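Local coordinates for ancillary protein 1 (Streptococcus pyogenes, PDB 2XI9) that acts as a pilus-presented adhesin whose internal thioester bond is required for efficient interaction with host cells, at residues 162-167 against 265-270; 245-250 against 254-259. All coordinates share one frame; numbering follows the deposited sequence.

Interaction 1. Residues 162-167 against 265-270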
loop_
_atom_site.group_PDB
_atom_site.type_symbol
_atom_site.label_atom_id
_atom_site.label_comp_id
_atom_site.label_asym_id
_atom_site.label_seq_id
_atom_site.Cartn_x
_atom_site.Cartn_y
_atom_site.Cartn_z
ATOM N N ASN A 162 5.594 -6.145 -2.157
ATOM C CA ASN A 162 6.186 -6.582 -3.442
ATOM C C ASN A 162 7.514 -7.319 -3.200
ATOM O O ASN A 162 8.561 -6.692 -3.119
ATOM C CB ASN A 162 6.488 -5.376 -4.333
ATOM C CG ASN A 162 5.275 -4.473 -4.573
ATOM O OD1 ASN A 162 5.255 -3.315 -4.121
ATOM N ND2 ASN A 162 4.266 -4.994 -5.298
ATOM N N ALA A 163 7.475 -8.652 -3.166
ATOM C CA ALA A 163 8.627 -9.451 -2.804
ATOM C C ALA A 163 9.881 -9.158 -3.632
ATOM O O ALA A 163 10.979 -9.267 -3.091
ATOM C CB ALA A 163 8.282 -10.926 -2.897
ATOM N N ASP A 164 9.723 -8.798 -4.907
ATOM C CA ASP A 164 10.859 -8.653 -5.825
ATOM C C ASP A 164 11.463 -7.238 -5.849
ATOM O O ASP A 164 12.436 -7.025 -6.575
ATOM C CB ASP A 164 10.460 -8.938 -7.278
ATOM C CG ASP A 164 9.951 -10.350 -7.503
ATOM O OD1 ASP A 164 10.701 -11.297 -7.196
ATOM O OD2 ASP A 164 8.807 -10.467 -8.025
ATOM N N LEU A 165 10.849 -6.283 -5.150
ATOM C CA LEU A 165 11.276 -4.872 -5.227
ATOM C C LEU A 165 12.104 -4.479 -3.988
ATOM O O LEU A 165 12.245 -5.266 -3.055
ATOM C CB LEU A 165 10.049 -3.956 -5.372
ATOM C CG LEU A 165 9.232 -4.242 -6.653
ATOM C CD1 LEU A 165 8.052 -3.266 -6.762
ATOM C CD2 LEU A 165 10.089 -4.198 -7.927
ATOM N N LYS A 166 12.651 -3.272 -3.983
ATOM C CA LYS A 166 13.609 -2.914 -2.955
ATOM C C LYS A 166 12.910 -2.561 -1.656
ATOM O O LYS A 166 11.892 -1.859 -1.644
ATOM C CB LYS A 166 14.474 -1.742 -3.407
ATOM C CG LYS A 166 15.486 -2.110 -4.492
ATOM C CD LYS A 166 16.199 -0.856 -4.937
ATOM C CE LYS A 166 17.583 -1.075 -5.320
ATOM N NZ LYS A 166 17.715 -1.420 -6.761
ATOM N N SER A 167 13.454 -3.091 -0.567
ATOM C CA SER A 167 12.989 -2.745 0.788
ATOM C C SER A 167 13.205 -1.231 1.115
ATOM O O SER A 167 13.987 -0.551 0.454
ATOM C CB SER A 167 13.707 -3.634 1.801
ATOM O OG SER A 167 15.106 -3.598 1.612
ATOM N N ASP A 265 15.436 -20.778 -1.220
ATOM C CA ASP A 265 16.140 -19.695 -1.859
ATOM C C ASP A 265 15.226 -18.470 -2.006
ATOM O O ASP A 265 15.534 -17.555 -2.769
ATOM C CB ASP A 265 16.600 -20.191 -3.247
ATOM C CG ASP A 265 15.488 -20.980 -3.990
ATOM O OD1 ASP A 265 14.268 -20.775 -3.682
ATOM O OD2 ASP A 265 15.832 -21.821 -4.858
ATOM N N TYR A 266 14.126 -18.438 -1.262
ATOM C CA TYR A 266 13.108 -17.387 -1.428
ATOM C C TYR A 266 13.271 -16.296 -0.401
ATOM O O TYR A 266 12.736 -16.388 0.697
ATOM C CB TYR A 266 11.697 -17.991 -1.317
ATOM C CG TYR A 266 10.602 -17.045 -1.723
ATOM C CD1 TYR A 266 10.374 -16.763 -3.060
ATOM C CD2 TYR A 266 9.752 -16.454 -0.764
ATOM C CE1 TYR A 266 9.362 -15.892 -3.447
ATOM C CE2 TYR A 266 8.725 -15.624 -1.140
ATOM C CZ TYR A 266 8.534 -15.325 -2.477
ATOM O OH TYR A 266 7.542 -14.454 -2.872
ATOM N N HIS A 267 13.971 -15.233 -0.784
ATOM C CA HIS A 267 14.125 -14.024 0.074
ATOM C C HIS A 267 14.438 -14.281 1.549
ATOM O O HIS A 267 13.898 -13.629 2.439
ATOM C CB HIS A 267 12.899 -13.124 -0.033
ATOM C CG HIS A 267 12.511 -12.835 -1.443
ATOM N ND1 HIS A 267 13.196 -11.937 -2.227
ATOM C CD2 HIS A 267 11.550 -13.371 -2.233
ATOM C CE1 HIS A 267 12.653 -11.905 -3.432
ATOM N NE2 HIS A 267 11.644 -12.756 -3.457
ATOM N N GLY A 268 15.344 -15.199 1.810
ATOM C CA GLY A 268 15.762 -15.455 3.188
ATOM C C GLY A 268 14.875 -16.413 3.962
ATOM O O GLY A 268 15.271 -16.853 5.038
ATOM N N PHE A 269 13.724 -16.801 3.402
ATOM C CA PHE A 269 12.779 -17.651 4.107
ATOM C C PHE A 269 13.236 -19.086 4.255
ATOM O O PHE A 269 12.639 -19.885 4.989
ATOM C CB PHE A 269 11.369 -17.509 3.487
ATOM C CG PHE A 269 10.736 -16.195 3.820
ATOM C CD1 PHE A 269 10.227 -15.995 5.090
ATOM C CD2 PHE A 269 10.718 -15.125 2.908
ATOM C CE1 PHE A 269 9.699 -14.772 5.488
ATOM C CE2 PHE A 269 10.172 -13.892 3.292
ATOM C CZ PHE A 269 9.668 -13.718 4.590
ATOM N N GLY A 270 14.309 -19.436 3.567
ATOM C CA GLY A 270 15.029 -20.652 3.863
ATOM C C GLY A 270 15.368 -20.847 5.338
ATOM O O GLY A 270 15.443 -21.975 5.798
HETATM O O HOH W 1 10.195 -13.551 -5.770
#
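A163 meets H267 where two tight turns of the thioester domain face each other. The type I turn N162-L165 follows strand 155-160. The type I' turn Y266-F269 lies between helices 260-263 and 274-288. Its left-handed corner residues are H267 and G268, and the bond from F269 N to Y266 O (2.9 Å) closes it.

The carbonyl O of A163 lies over one face of the imidazole, 3.1 Å from H267 CE1. The methyl of A163 fills the angle between the two rings of the other turn, with CB 3.6 Å from Y266 OH and 3.9 Å from H267 NE2. No direct hydrogen bond joins the segments.

The two rings also support each other. H267 CD2 sits over the centre of the Y266 ring, 3.4 Å above its plane, while Y266 CD2 is in the plane of the imidazole, at its edge. CG of H267 is anti to the carbonyl carbon (chi1 -50°), which carries the imidazole out to A163.

D164 approaches the imidazole at its edge, with the carboxylate plane turned 59° from the ring. One water links the two side chains. It donates to D164 OD1 at 2.7 Å and is hydrogen-bonded to H267 NE2 at 2.8 Å.

Interaction 2. Residues 245-250 against 254-259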
loop_
_atom_site.group_PDB
_atom_site.type_symbol
_atom_site.label_atom_id
_atom_site.label_comp_id
_atom_site.label_asym_id
_atom_site.label_seq_id
_atom_site.Cartn_x
_atom_site.Cartn_y
_atom_site.Cartn_z
ATOM N N THR A 245 4.086 -13.426 9.187
ATOM C CA THR A 245 3.173 -12.388 8.689
ATOM C C THR A 245 3.660 -11.898 7.323
ATOM O O THR A 245 2.860 -11.749 6.389
ATOM C CB THR A 245 2.976 -11.177 9.736
ATOM O OG1 THR A 245 2.691 -11.707 11.064
ATOM C CG2 THR A 245 1.854 -10.253 9.329
ATOM N N GLN A 246 4.960 -11.647 7.197
ATOM C CA GLN A 246 5.504 -11.157 5.941
ATOM C C GLN A 246 5.282 -12.183 4.822
ATOM O O GLN A 246 4.927 -11.831 3.698
ATOM C CB GLN A 246 7.004 -10.861 6.090
ATOM C CG GLN A 246 7.695 -10.328 4.803
ATOM C CD GLN A 246 7.141 -9.010 4.315
ATOM O OE1 GLN A 246 7.579 -7.958 4.758
ATOM N NE2 GLN A 246 6.224 -9.059 3.350
ATOM N N LEU A 247 5.544 -13.440 5.128
ATOM C CA LEU A 247 5.396 -14.509 4.117
ATOM C C LEU A 247 3.912 -14.701 3.746
ATOM O O LEU A 247 3.605 -14.957 2.622
ATOM C CB LEU A 247 6.032 -15.809 4.620
ATOM C CG LEU A 247 5.936 -17.022 3.685
ATOM C CD1 LEU A 247 6.646 -16.683 2.381
ATOM C CD2 LEU A 247 6.498 -18.320 4.365
ATOM N N ALA A 248 3.002 -14.571 4.719
ATOM C CA ALA A 248 1.568 -14.676 4.487
ATOM C C ALA A 248 1.093 -13.540 3.574
ATOM O O ALA A 248 0.288 -13.756 2.707
ATOM C CB ALA A 248 0.791 -14.673 5.814
ATOM N N ILE A 249 1.675 -12.361 3.719
ATOM C CA ILE A 249 1.387 -11.267 2.790
ATOM C C ILE A 249 1.865 -11.642 1.368
ATOM O O ILE A 249 1.102 -11.513 0.409
ATOM C CB ILE A 249 2.019 -9.932 3.270
ATOM C CG1 ILE A 249 1.300 -9.405 4.535
ATOM C CG2 ILE A 249 2.078 -8.905 2.074
ATOM C CD1 ILE A 249 -0.169 -9.001 4.360
ATOM N N TYR A 250 3.096 -12.156 1.260
ATOM C CA TYR A 250 3.649 -12.576 -0.026
ATOM C C TYR A 250 2.836 -13.697 -0.689
ATOM O O TYR A 250 2.765 -13.757 -1.907
ATOM C CB TYR A 250 5.097 -13.029 0.127
ATOM C CG TYR A 250 6.129 -11.944 0.378
ATOM C CD1 TYR A 250 5.910 -10.612 -0.003
ATOM C CD2 TYR A 250 7.322 -12.250 0.979
ATOM C CE1 TYR A 250 6.862 -9.643 0.197
ATOM C CE2 TYR A 250 8.312 -11.266 1.174
ATOM C CZ TYR A 250 8.061 -9.968 0.790
ATOM O OH TYR A 250 9.022 -8.997 0.971
ATOM N N ASP A 254 2.264 -11.981 -4.171
ATOM C CA ASP A 254 3.283 -12.491 -5.060
ATOM C C ASP A 254 3.171 -14.001 -5.297
ATOM O O ASP A 254 4.025 -14.599 -5.926
ATOM C CB ASP A 254 4.638 -12.135 -4.483
ATOM C CG ASP A 254 4.934 -10.621 -4.564
ATOM O OD1 ASP A 254 5.213 -10.087 -5.670
ATOM O OD2 ASP A 254 4.921 -9.981 -3.513
ATOM N N SER A 255 2.098 -14.612 -4.807
ATOM C CA SER A 255 1.877 -16.037 -4.974
ATOM C C SER A 255 3.071 -16.882 -4.477
ATOM O O SER A 255 3.451 -17.831 -5.118
ATOM C CB SER A 255 1.542 -16.348 -6.425
ATOM O OG SER A 255 0.337 -15.686 -6.811
ATOM N N ALA A 256 3.644 -16.518 -3.332
ATOM C CA ALA A 256 4.648 -17.339 -2.657
ATOM C C ALA A 256 3.998 -18.631 -2.200
ATOM O O ALA A 256 2.799 -18.651 -1.788
ATOM C CB ALA A 256 5.237 -16.616 -1.397
ATOM N N GLU A 257 4.791 -19.696 -2.230
ATOM C CA GLU A 257 4.315 -21.001 -1.806
ATOM C C GLU A 257 4.843 -21.306 -0.424
ATOM O O GLU A 257 6.007 -21.092 -0.146
ATOM C CB GLU A 257 4.722 -22.072 -2.807
ATOM C CG GLU A 257 4.116 -21.866 -4.195
ATOM C CD GLU A 257 2.587 -22.055 -4.250
ATOM O OE1 GLU A 257 2.005 -22.788 -3.412
ATOM O OE2 GLU A 257 1.945 -21.464 -5.158
ATOM N N LEU A 258 3.984 -21.860 0.422
ATOM C CA LEU A 258 4.325 -22.185 1.792
ATOM C C LEU A 258 4.842 -23.605 1.839
ATOM O O LEU A 258 4.246 -24.498 2.458
ATOM C CB LEU A 258 3.095 -21.998 2.694
ATOM C CG LEU A 258 2.432 -20.640 2.560
ATOM C CD1 LEU A 258 1.268 -20.519 3.545
ATOM C CD2 LEU A 258 3.427 -19.538 2.765
ATOM N N ASP A 259 5.954 -23.811 1.136
ATOM C CA ASP A 259 6.561 -25.109 0.985
ATOM C C ASP A 259 8.044 -24.975 1.280
ATOM O O ASP A 259 8.733 -24.205 0.645
ATOM C CB ASP A 259 6.334 -25.612 -0.438
ATOM C CG ASP A 259 7.012 -26.931 -0.714
ATOM O OD1 ASP A 259 6.318 -27.964 -0.637
ATOM O OD2 ASP A 259 8.231 -26.950 -1.013
#
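This is a buried, local contact at the C-terminal end of helix 238-253. The chain leaves the helix and doubles back along its last turns before entering helix 260-263. The turn-back is held at Y250, D254 and A256.

Both hydrogen bonds between the segments end on one carbonyl. Y250 O accepts from D254 N at 2.9 Å, which is the helical i to i+4 bond. It also accepts from A256 N at 3.2 Å, and this second bond is almost straight (N-H...O 177°). The two donors come from opposite faces of the carbonyl plane, and A256 N stands well above it. S255 between them has left-handed backbone angles, and these bring A256 N back to the helix end.

Apolar groups pack beside these bonds. A256 CB lies 3.9 Å from Y250 CB and 4.0 Å from L247 CD1. Further along, L258 CD2 touches L247 CD2 at 3.7 Å, the two leucines running past each other in opposite directions. L247 has CG anti to its backbone N (chi1 179°), which sends its methyls toward this segment. L258 is the centre of an inverse gamma turn, and D259 then caps helix 260-263 by accepting from K262 N.

The D254 carboxylate runs alongside the Y250 ring, D254 OD2 being 3.7 Å from Y250 CD1, and OD2 accepts a hydrogen bond from A163 N. Q246 NE2 lies over one face of the same ring, offset toward its rim, and donates to C160 O. The sequence TQLAIY of 245-250 resembles the TQxA(I/V)W motif of bacterial thioester domains. The 245-250 part of helix 238-253 thus probably corresponds to that motif, with the turn-back following it.

In the fold
Interactions 1 and 2 lie in the thioester domain, on the same side of the chain's centre, with their centres about 10 Å apart. Along the chain the order is 162-167, 245-250, 254-259, 265-270, so both segments of interaction 2 fall between those of interaction 1. The two contacts touch. D254 OD2 probably accepts from A163 N at 2.9 Å, and A163 CA packs on Y250 CE1 at 3.5 Å. Y266 OH meets A256 CB, also at 3.5 Å. The loop after strand 155-160 is thereby joined to the end of helix 238-253 and to the turn before helix 274-288, linking the sheet to the helices of the domain.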